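Long-range contacts in regulatory protein SdiA (PDB 4LFU), which activates transcription of the ftsQAZ cell-division genes and, in response to acyl-homoserine lactone autoinducers from other bacteria, of ydiV: residues E21-V26 against L168-V173; H92-D97 against R117-Y122; D40-C45 against A58-Y63. One frame throughout, in Å; residues are numbered along the deposited sequence.

Contact 1. Residues E21-V26 against L168-V173; sequences ETAEEV and LNDEIV
Thr22 and Ala23, at the start of helix 23-36, come closest to Leu168 and Asp170, just past the end of helix 147-167, with CA atoms 6.9 Å (Thr22 to Leu168) and 7.3 Å (Ala23 to Asp170) apart. No hydrogen bond crosses this gap; the contact rests on van der Waals packing and buries 186 Å², counting both sides.

Leu168 contributes the largest single share. Its CG stands anti to its own carbonyl carbon (chi1 -59°), which aims the two methyls at the backbone opposite. Leu168 CD1 lies 3.5 Å from Thr22 C, and Leu168 CD2 sits 3.5 Å from Glu21 O. Leu168 CD1 also meets the branch of Val26, one turn into the helix, at 4.2 Å from Val26 CG2. Beside this fork, Ala23 CB touches Asp170 OD2 at 3.4 Å.

Each segment is fixed by bonds of its own. The other oxygen of Asp170, OD1, serves its own segment, accepting from Ile172 N at 3.1 Å, nearly straight (169°) and on the anti side of the carboxylate, closing an Asx turn. Within 21-26, Glu25 OE2 accepts from Glu21 N at 3.0 Å, from above the carboxylate plane, while OE1 forms a salt bridge with Arg19. Glu25 thereby ties the start of its helix to the residues before it.

Thr22 is the N-cap of helix 23-36. Asn169, with positive phi, is the C-prime residue of a Schellman motif, Asp170 N bonding to Leu165 O and Asn169 N to Met166 O. Here, then, a capped helix start packs against a Schellman helix end and its following Asx turn, at the start of the loop that leads from helix 147-167 to helix 182-192.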
loop_
_atom_site.group_PDB
_atom_site.type_symbol
_atom_site.label_atom_id
_atom_site.label_comp_id
_atom_site.label_asym_id
_atom_site.label_seq_id
_atom_site.Cartn_x
_atom_site.Cartn_y
_atom_site.Cartn_z
ATOM N N GLU A 21 22.515 8.597 -5.750
ATOM C CA GLU A 21 22.288 9.230 -7.048
ATOM C C GLU A 21 22.113 8.229 -8.188
ATOM O O GLU A 21 21.692 8.607 -9.289
ATOM C CB GLU A 21 23.446 10.171 -7.398
ATOM C CG GLU A 21 23.429 11.522 -6.690
ATOM C CD GLU A 21 24.585 12.441 -7.145
ATOM O OE1 GLU A 21 24.786 12.591 -8.387
ATOM O OE2 GLU A 21 25.287 13.017 -6.261
ATOM N N THR A 22 22.454 6.966 -7.933
ATOM C CA THR A 22 22.287 5.893 -8.925
ATOM C C THR A 22 21.697 4.595 -8.336
ATOM O O THR A 22 21.756 4.357 -7.128
ATOM C CB THR A 22 23.630 5.558 -9.661
ATOM O OG1 THR A 22 24.649 5.259 -8.696
ATOM C CG2 THR A 22 24.080 6.722 -10.552
ATOM N N ALA A 23 21.122 3.773 -9.212
ATOM C CA ALA A 23 20.711 2.416 -8.887
ATOM C C ALA A 23 21.835 1.554 -8.267
ATOM O O ALA A 23 21.611 0.912 -7.240
ATOM C CB ALA A 23 20.140 1.744 -10.123
ATOM N N GLU A 24 23.029 1.556 -8.863
ATOM C CA GLU A 24 24.172 0.765 -8.348
ATOM C C GLU A 24 24.564 1.111 -6.909
ATOM O O GLU A 24 24.974 0.226 -6.160
ATOM C CB GLU A 24 25.387 0.800 -9.306
ATOM C CG GLU A 24 26.818 0.583 -8.663
ATOM C CD GLU A 24 27.121 -0.842 -8.113
ATOM O OE1 GLU A 24 26.269 -1.768 -8.209
ATOM O OE2 GLU A 24 28.240 -1.030 -7.565
ATOM N N GLU A 25 24.413 2.376 -6.517
ATOM C CA GLU A 25 24.678 2.796 -5.135
ATOM C C GLU A 25 23.678 2.179 -4.175
ATOM O O GLU A 25 24.019 1.866 -3.031
ATOM C CB GLU A 25 24.587 4.317 -4.986
ATOM C CG GLU A 25 25.748 5.152 -5.516
ATOM C CD GLU A 25 25.456 6.655 -5.348
ATOM O OE1 GLU A 25 25.524 7.167 -4.203
ATOM O OE2 GLU A 25 25.121 7.315 -6.348
ATOM N N VAL A 26 22.431 2.049 -4.631
ATOM C CA VAL A 26 21.365 1.394 -3.858
ATOM C C VAL A 26 21.679 -0.105 -3.706
ATOM O O VAL A 26 21.681 -0.637 -2.584
ATOM C CB VAL A 26 19.950 1.598 -4.524
ATOM C CG1 VAL A 26 18.897 0.873 -3.765
ATOM C CG2 VAL A 26 19.585 3.076 -4.633
ATOM N N LEU A 168 14.662 7.663 -8.299
ATOM C CA LEU A 168 15.588 7.567 -9.430
ATOM C C LEU A 168 14.915 7.023 -10.680
ATOM O O LEU A 168 15.592 6.643 -11.637
ATOM C CB LEU A 168 16.797 6.692 -9.064
ATOM C CG LEU A 168 17.651 7.149 -7.867
ATOM C CD1 LEU A 168 18.697 6.129 -7.450
ATOM C CD2 LEU A 168 18.335 8.463 -8.176
ATOM N N ASN A 169 13.580 6.988 -10.673
ATOM C CA ASN A 169 12.781 6.529 -11.820
ATOM C C ASN A 169 13.210 5.178 -12.434
ATOM O O ASN A 169 13.076 4.957 -13.649
ATOM C CB ASN A 169 12.705 7.624 -12.892
ATOM C CG ASN A 169 11.463 7.498 -13.765
ATOM O OD1 ASN A 169 10.332 7.488 -13.262
ATOM N ND2 ASN A 169 11.669 7.395 -15.085
ATOM N N ASP A 170 13.693 4.266 -11.575
ATOM C CA ASP A 170 14.176 2.948 -12.004
ATOM C C ASP A 170 13.099 1.968 -12.508
ATOM O O ASP A 170 11.983 1.914 -11.977
ATOM C CB ASP A 170 15.015 2.297 -10.916
ATOM C CG ASP A 170 16.015 1.313 -11.490
ATOM O OD1 ASP A 170 15.647 0.144 -11.730
ATOM O OD2 ASP A 170 17.168 1.723 -11.729
ATOM N N GLU A 171 13.475 1.214 -13.543
ATOM C CA GLU A 171 12.615 0.287 -14.279
ATOM C C GLU A 171 12.114 -0.864 -13.389
ATOM O O GLU A 171 11.053 -1.452 -13.644
ATOM C CB GLU A 171 13.398 -0.296 -15.472
ATOM C CG GLU A 171 14.761 -0.872 -15.012
ATOM C CD GLU A 171 15.584 -1.570 -16.090
ATOM O OE1 GLU A 171 16.742 -1.923 -15.773
ATOM O OE2 GLU A 171 15.094 -1.780 -17.230
ATOM N N ILE A 172 12.897 -1.176 -12.356
ATOM C CA ILE A 172 12.580 -2.245 -11.429
ATOM C C ILE A 172 11.267 -1.950 -10.693
ATOM O O ILE A 172 10.478 -2.873 -10.462
ATOM C CB ILE A 172 13.758 -2.561 -10.453
ATOM C CG1 ILE A 172 13.629 -3.997 -9.919
ATOM C CG2 ILE A 172 13.908 -1.481 -9.346
ATOM C CD1 ILE A 172 14.552 -4.369 -8.760
ATOM N N VAL A 173 11.023 -0.676 -10.378
ATOM C CA VAL A 173 9.869 -0.271 -9.574
ATOM C C VAL A 173 8.773 0.551 -10.278
ATOM O O VAL A 173 7.667 0.665 -9.747
ATOM C CB VAL A 173 10.291 0.511 -8.301
ATOM C CG1 VAL A 173 10.700 -0.413 -7.221
ATOM C CG2 VAL A 173 11.401 1.514 -8.604
#

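Contact 2. Residues H92-D97 against R117-Y122; sequences HLMWND and RGVTQY
An edge pairing of the antiparallel sheet in the autoinducer-binding domain joins Leu93 to Thr120 as a hydrogen-bonded pair, flanked by the non-hydrogen-bonded pairs His92-Gln121 and Met94-Val119. The strand axes run at 172°. Thr120 N reaches Leu93 O at 2.7 Å, and Trp95 N extends the ladder to Gly118 O at 3.1 Å.

Past the strand end, the Trp95 indole folds back over Gly118. Its CG is anti to the carbonyl carbon (chi1 -54°), which lays the six-membered ring of Trp95 over Gly118 CA, 3.8 Å from the centroid, a CH-pi contact. Trp95 NE1 then bonds, in its ring plane, to Thr120 OG1, 2.8 Å away at 163°. Thr120 OG1 is also bonded to Ser134 OG, so the hydroxyl links Trp95, just beyond strand 92-94, to strand 130-137.

Among His92, Met94, Val119 and Gln121, the imidazole of His92 uses ND1 to bond Gln121 OE1 at 2.8 Å, nearly in the ring plane, although ring and amide are turned 41° apart. His92 CE1 meets Val119 CG2 at 3.3 Å.

His92, Val119 and Gln121 pack on helix 147-167, whereas Trp95 and Thr120 touch Val82 on the other side of the sheet. Strand 130-137 flanks 117-124 opposite strand 92-94.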
loop_
_atom_site.group_PDB
_atom_site.type_symbol
_atom_site.label_atom_id
_atom_site.label_comp_id
_atom_site.label_asym_id
_atom_site.label_seq_id
_atom_site.Cartn_x
_atom_site.Cartn_y
_atom_site.Cartn_z
ATOM N N HIS A 92 7.279 -9.646 7.355
ATOM C CA HIS A 92 8.480 -10.426 7.606
ATOM C C HIS A 92 8.283 -11.941 7.433
ATOM O O HIS A 92 7.229 -12.492 7.738
ATOM C CB HIS A 92 8.985 -10.116 9.018
ATOM C CG HIS A 92 10.350 -10.655 9.311
ATOM N ND1 HIS A 92 11.496 -10.109 8.769
ATOM C CD2 HIS A 92 10.754 -11.678 10.105
ATOM C CE1 HIS A 92 12.550 -10.769 9.220
ATOM N NE2 HIS A 92 12.128 -11.725 10.031
ATOM N N LEU A 93 9.317 -12.594 6.920
ATOM C CA LEU A 93 9.309 -14.040 6.699
ATOM C C LEU A 93 10.702 -14.672 6.864
ATOM O O LEU A 93 11.581 -14.521 6.015
ATOM C CB LEU A 93 8.717 -14.386 5.329
ATOM C CG LEU A 93 8.658 -15.860 4.882
ATOM C CD1 LEU A 93 7.810 -16.738 5.830
ATOM C CD2 LEU A 93 8.143 -15.930 3.444
ATOM N N MET A 94 10.889 -15.358 7.985
ATOM C CA MET A 94 12.083 -16.156 8.227
ATOM C C MET A 94 11.844 -17.474 7.499
ATOM O O MET A 94 10.793 -18.072 7.691
ATOM C CB MET A 94 12.261 -16.379 9.741
ATOM C CG MET A 94 13.523 -17.173 10.122
ATOM S SD MET A 94 14.984 -16.156 9.950
ATOM C CE MET A 94 16.111 -17.311 9.194
ATOM N N TRP A 95 12.778 -17.917 6.653
ATOM C CA TRP A 95 12.566 -19.182 5.892
ATOM C C TRP A 95 12.613 -20.409 6.798
ATOM O O TRP A 95 13.427 -20.486 7.721
ATOM C CB TRP A 95 13.545 -19.380 4.720
ATOM C CG TRP A 95 13.604 -18.241 3.740
ATOM C CD1 TRP A 95 12.789 -17.127 3.699
ATOM C CD2 TRP A 95 14.522 -18.103 2.644
ATOM N NE1 TRP A 95 13.170 -16.311 2.665
ATOM C CE2 TRP A 95 14.226 -16.881 2.001
ATOM C CE3 TRP A 95 15.581 -18.884 2.162
ATOM C CZ2 TRP A 95 14.932 -16.429 0.886
ATOM C CZ3 TRP A 95 16.306 -18.424 1.061
ATOM C CH2 TRP A 95 15.965 -17.208 0.431
ATOM N N ASN A 96 11.706 -21.338 6.541
ATOM C CA ASN A 96 11.674 -22.627 7.228
ATOM C C ASN A 96 11.312 -23.696 6.227
ATOM O O ASN A 96 10.884 -23.369 5.126
ATOM C CB ASN A 96 10.700 -22.638 8.416
ATOM C CG ASN A 96 9.263 -22.332 8.015
ATOM O OD1 ASN A 96 8.632 -23.058 7.244
ATOM N ND2 ASN A 96 8.734 -21.249 8.559
ATOM N N ASP A 97 11.474 -24.963 6.607
ATOM C CA ASP A 97 11.183 -26.067 5.691
ATOM C C ASP A 97 9.727 -26.168 5.292
ATOM O O ASP A 97 9.437 -26.424 4.128
ATOM C CB ASP A 97 11.697 -27.394 6.239
ATOM C CG ASP A 97 13.200 -27.481 6.197
ATOM O OD1 ASP A 97 13.798 -26.802 5.345
ATOM O OD2 ASP A 97 13.790 -28.215 7.016
ATOM N N ARG A 117 19.859 -21.178 4.511
ATOM C CA ARG A 117 19.116 -20.264 5.383
ATOM C C ARG A 117 18.852 -18.937 4.664
ATOM O O ARG A 117 19.621 -18.527 3.780
ATOM C CB ARG A 117 19.899 -19.987 6.695
ATOM C CG ARG A 117 20.228 -21.210 7.601
ATOM C CD ARG A 117 19.015 -21.751 8.378
ATOM N NE ARG A 117 19.380 -22.855 9.278
ATOM C CZ ARG A 117 19.367 -24.160 8.971
ATOM N NH1 ARG A 117 19.015 -24.591 7.763
ATOM N NH2 ARG A 117 19.728 -25.058 9.884
ATOM N N GLY A 118 17.759 -18.277 5.039
ATOM C CA GLY A 118 17.463 -16.941 4.531
ATOM C C GLY A 118 16.263 -16.302 5.190
ATOM O O GLY A 118 15.642 -16.876 6.061
ATOM N N VAL A 119 15.929 -15.108 4.734
ATOM C CA VAL A 119 14.876 -14.317 5.327
ATOM C C VAL A 119 14.309 -13.377 4.244
ATOM O O VAL A 119 15.040 -12.933 3.367
ATOM C CB VAL A 119 15.444 -13.545 6.544
ATOM C CG1 VAL A 119 16.575 -12.606 6.122
ATOM C CG2 VAL A 119 14.341 -12.803 7.306
ATOM N N THR A 120 13.022 -13.089 4.280
ATOM C CA THR A 120 12.472 -12.108 3.334
ATOM C C THR A 120 11.679 -11.014 4.063
ATOM O O THR A 120 10.963 -11.280 5.028
ATOM C CB THR A 120 11.621 -12.793 2.236
ATOM O OG1 THR A 120 12.380 -13.866 1.682
ATOM C CG2 THR A 120 11.243 -11.824 1.101
ATOM N N GLN A 121 11.851 -9.778 3.617
ATOM C CA GLN A 121 11.016 -8.682 4.076
ATOM C C GLN A 121 10.250 -8.119 2.880
ATOM O O GLN A 121 10.802 -7.993 1.810
ATOM C CB GLN A 121 11.852 -7.585 4.720
ATOM C CG GLN A 121 10.999 -6.492 5.349
ATOM C CD GLN A 121 10.572 -6.810 6.761
ATOM O OE1 GLN A 121 11.184 -7.632 7.448
ATOM N NE2 GLN A 121 9.517 -6.146 7.211
ATOM N N TYR A 122 8.977 -7.777 3.068
ATOM C CA TYR A 122 8.232 -7.152 1.980
ATOM C C TYR A 122 7.462 -5.866 2.328
ATOM O O TYR A 122 7.146 -5.599 3.508
ATOM C CB TYR A 122 7.344 -8.167 1.254
ATOM C CG TYR A 122 5.888 -8.120 1.607
ATOM C CD1 TYR A 122 4.946 -7.521 0.751
ATOM C CD2 TYR A 122 5.441 -8.703 2.770
ATOM C CE1 TYR A 122 3.582 -7.473 1.102
ATOM C CE2 TYR A 122 4.122 -8.666 3.126
ATOM C CZ TYR A 122 3.196 -8.061 2.299
ATOM O OH TYR A 122 1.882 -8.095 2.708
#

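Contact 3. Residues D40-C45 against A58-Y63; sequences DYYSLC and AFYTNY
Tyr41 and Tyr63 meet at one end of this antiparallel hairpin: Tyr41 CB lies over the Tyr63 ring face, 3.5 Å from Tyr63 CE2. The two rings are near parallel (29°) but slid apart, with centroids 5.0 Å from each other, so they barely overlap. On the face of Ser43 and Thr61, Cys45 SG packs on Phe59 CB at 3.9 Å.

On the other face, Tyr42 has CG between its backbone N and carbonyl carbon (chi1 75°), and its ring swings back until Tyr42 OH stands at the edge of the Tyr60 ring, 3.6 Å from Tyr60 CD2. The backbone amide of Asn62 sits above the Tyr42 ring, toward its rim, with a weak hydrogen bond from Asn62 N to Tyr42 O.

Leu44 and Tyr60 hold the register as a hydrogen-bonded pair, Leu44 N to Tyr60 O at 2.7 Å and Tyr60 N to Leu44 O at 2.8 Å. In the next shell, Tyr63 OH bonds to Ser136 OG, the Tyr60 ring stacks on Tyr27, and Asp40 and Tyr41 both oppose Ser136 as a classic beta bulge.

Helix 23-36 thus covers the Tyr42 and Tyr60 face, helix 65-73 lies against Phe59, Thr61 and Tyr63, and strand 130-137 continues the sheet beyond 41-47.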
loop_
_atom_site.group_PDB
_atom_site.type_symbol
_atom_site.label_atom_id
_atom_site.label_comp_id
_atom_site.label_asym_id
_atom_site.label_seq_id
_atom_site.Cartn_x
_atom_site.Cartn_y
_atom_site.Cartn_z
ATOM N N ASP A 40 25.054 -14.095 2.520
ATOM C CA ASP A 40 25.870 -14.238 1.320
ATOM C C ASP A 40 25.218 -13.534 0.149
ATOM O O ASP A 40 25.889 -12.892 -0.661
ATOM C CB ASP A 40 26.055 -15.723 0.987
ATOM C CG ASP A 40 26.851 -16.449 2.041
ATOM O OD1 ASP A 40 27.845 -15.884 2.540
ATOM O OD2 ASP A 40 26.485 -17.578 2.388
ATOM N N TYR A 41 23.900 -13.651 0.064
ATOM C CA TYR A 41 23.201 -13.133 -1.086
ATOM C C TYR A 41 21.993 -12.284 -0.714
ATOM O O TYR A 41 21.442 -12.419 0.357
ATOM C CB TYR A 41 22.758 -14.279 -1.986
ATOM C CG TYR A 41 23.865 -15.198 -2.474
ATOM C CD1 TYR A 41 24.719 -14.812 -3.500
ATOM C CD2 TYR A 41 24.028 -16.469 -1.931
ATOM C CE1 TYR A 41 25.725 -15.666 -3.972
ATOM C CE2 TYR A 41 25.044 -17.329 -2.385
ATOM C CZ TYR A 41 25.867 -16.924 -3.408
ATOM O OH TYR A 41 26.837 -17.763 -3.865
ATOM N N TYR A 42 21.594 -11.419 -1.635
ATOM C CA TYR A 42 20.328 -10.699 -1.559
ATOM C C TYR A 42 19.669 -10.816 -2.927
ATOM O O TYR A 42 20.334 -11.114 -3.928
ATOM C CB TYR A 42 20.558 -9.221 -1.224
ATOM C CG TYR A 42 21.092 -8.420 -2.404
ATOM C CD1 TYR A 42 22.461 -8.379 -2.666
ATOM C CD2 TYR A 42 20.227 -7.711 -3.262
ATOM C CE1 TYR A 42 22.963 -7.697 -3.738
ATOM C CE2 TYR A 42 20.727 -6.994 -4.349
ATOM C CZ TYR A 42 22.103 -6.997 -4.569
ATOM O OH TYR A 42 22.672 -6.319 -5.630
ATOM N N SER A 43 18.358 -10.619 -2.953
ATOM C CA SER A 43 17.633 -10.391 -4.176
ATOM C C SER A 43 16.539 -9.352 -3.904
ATOM O O SER A 43 15.897 -9.376 -2.871
ATOM C CB SER A 43 17.055 -11.697 -4.736
ATOM O OG SER A 43 16.036 -12.222 -3.910
ATOM N N LEU A 44 16.343 -8.429 -4.836
ATOM C CA LEU A 44 15.286 -7.448 -4.706
ATOM C C LEU A 44 14.350 -7.704 -5.884
ATOM O O LEU A 44 14.772 -7.552 -7.031
ATOM C CB LEU A 44 15.893 -6.038 -4.747
ATOM C CG LEU A 44 15.415 -4.909 -3.813
ATOM C CD1 LEU A 44 15.377 -3.536 -4.594
ATOM C CD2 LEU A 44 14.069 -5.161 -3.101
ATOM N N CYS A 45 13.126 -8.170 -5.589
ATOM C CA CYS A 45 12.077 -8.508 -6.587
ATOM C C CYS A 45 10.835 -7.663 -6.393
ATOM O O CYS A 45 10.380 -7.467 -5.274
ATOM C CB CYS A 45 11.611 -9.962 -6.479
ATOM S SG CYS A 45 12.907 -11.181 -6.635
ATOM N N ALA A 58 10.148 -7.810 -11.712
ATOM C CA ALA A 58 11.447 -7.289 -12.045
ATOM C C ALA A 58 12.336 -7.518 -10.838
ATOM O O ALA A 58 11.868 -7.484 -9.708
ATOM C CB ALA A 58 11.349 -5.830 -12.412
ATOM N N PHE A 59 13.608 -7.806 -11.077
ATOM C CA PHE A 59 14.514 -8.178 -9.989
ATOM C C PHE A 59 15.941 -7.643 -10.137
ATOM O O PHE A 59 16.359 -7.227 -11.206
ATOM C CB PHE A 59 14.553 -9.703 -9.817
ATOM C CG PHE A 59 15.170 -10.421 -10.977
ATOM C CD1 PHE A 59 14.424 -10.689 -12.120
ATOM C CD2 PHE A 59 16.494 -10.848 -10.920
ATOM C CE1 PHE A 59 15.001 -11.348 -13.190
ATOM C CE2 PHE A 59 17.076 -11.529 -11.987
ATOM C CZ PHE A 59 16.341 -11.781 -13.115
ATOM N N TYR A 60 16.669 -7.663 -9.028
ATOM C CA TYR A 60 18.098 -7.437 -9.036
ATOM C C TYR A 60 18.718 -8.213 -7.905
ATOM O O TYR A 60 18.292 -8.125 -6.743
ATOM C CB TYR A 60 18.430 -5.952 -8.884
ATOM C CG TYR A 60 19.784 -5.587 -9.449
ATOM C CD1 TYR A 60 19.916 -5.181 -10.784
ATOM C CD2 TYR A 60 20.926 -5.651 -8.660
ATOM C CE1 TYR A 60 21.148 -4.846 -11.304
ATOM C CE2 TYR A 60 22.170 -5.313 -9.170
ATOM C CZ TYR A 60 22.276 -4.913 -10.484
ATOM O OH TYR A 60 23.518 -4.589 -10.998
ATOM N N THR A 61 19.756 -8.966 -8.239
ATOM C CA THR A 61 20.302 -9.912 -7.296
ATOM C C THR A 61 21.809 -10.013 -7.473
ATOM O O THR A 61 22.332 -9.640 -8.536
ATOM C CB THR A 61 19.561 -11.292 -7.439
ATOM O OG1 THR A 61 19.956 -12.157 -6.373
ATOM C CG2 THR A 61 19.864 -11.957 -8.748
ATOM N N ASN A 62 22.516 -10.483 -6.439
ATOM C CA ASN A 62 23.914 -10.915 -6.630
ATOM C C ASN A 62 24.107 -12.451 -6.643
ATOM O O ASN A 62 25.225 -12.944 -6.543
ATOM C CB ASN A 62 24.864 -10.254 -5.633
ATOM C CG ASN A 62 24.617 -10.697 -4.206
ATOM O OD1 ASN A 62 25.429 -10.443 -3.319
ATOM N ND2 ASN A 62 23.499 -11.344 -3.972
ATOM N N TYR A 63 23.011 -13.190 -6.766
ATOM C CA TYR A 63 23.080 -14.624 -7.002
ATOM C C TYR A 63 23.847 -14.912 -8.286
ATOM O O TYR A 63 23.758 -14.135 -9.264
ATOM C CB TYR A 63 21.694 -15.215 -7.145
ATOM C CG TYR A 63 20.947 -15.465 -5.852
ATOM C CD1 TYR A 63 19.698 -14.877 -5.631
ATOM C CD2 TYR A 63 21.463 -16.308 -4.870
ATOM C CE1 TYR A 63 18.982 -15.119 -4.459
ATOM C CE2 TYR A 63 20.765 -16.558 -3.708
ATOM C CZ TYR A 63 19.524 -15.946 -3.502
ATOM O OH TYR A 63 18.823 -16.168 -2.345
#

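Contacts 2 and 3 bring in the two outermost strands of one five-stranded sheet, 92-94 and 57-61, with strand 130-137 in the middle; their centres lie 14 Å apart and they do not touch. Trp95 and Phe59 each have a side chain about 4 Å from bound tetraethylene glycol, which probably came from crystallisation but is consistent with a pocket in this autoinducer-binding domain. Contact 1 touches contact 3 through one residue: Ile172 CD1 packs 3.6 Å from Leu44 O, and Ile172 O lies 3.6 Å from Ala58 CB. Contact 2 stays apart, its centre 24 Å from that of contact 1. In sequence, contact 1 spans both others.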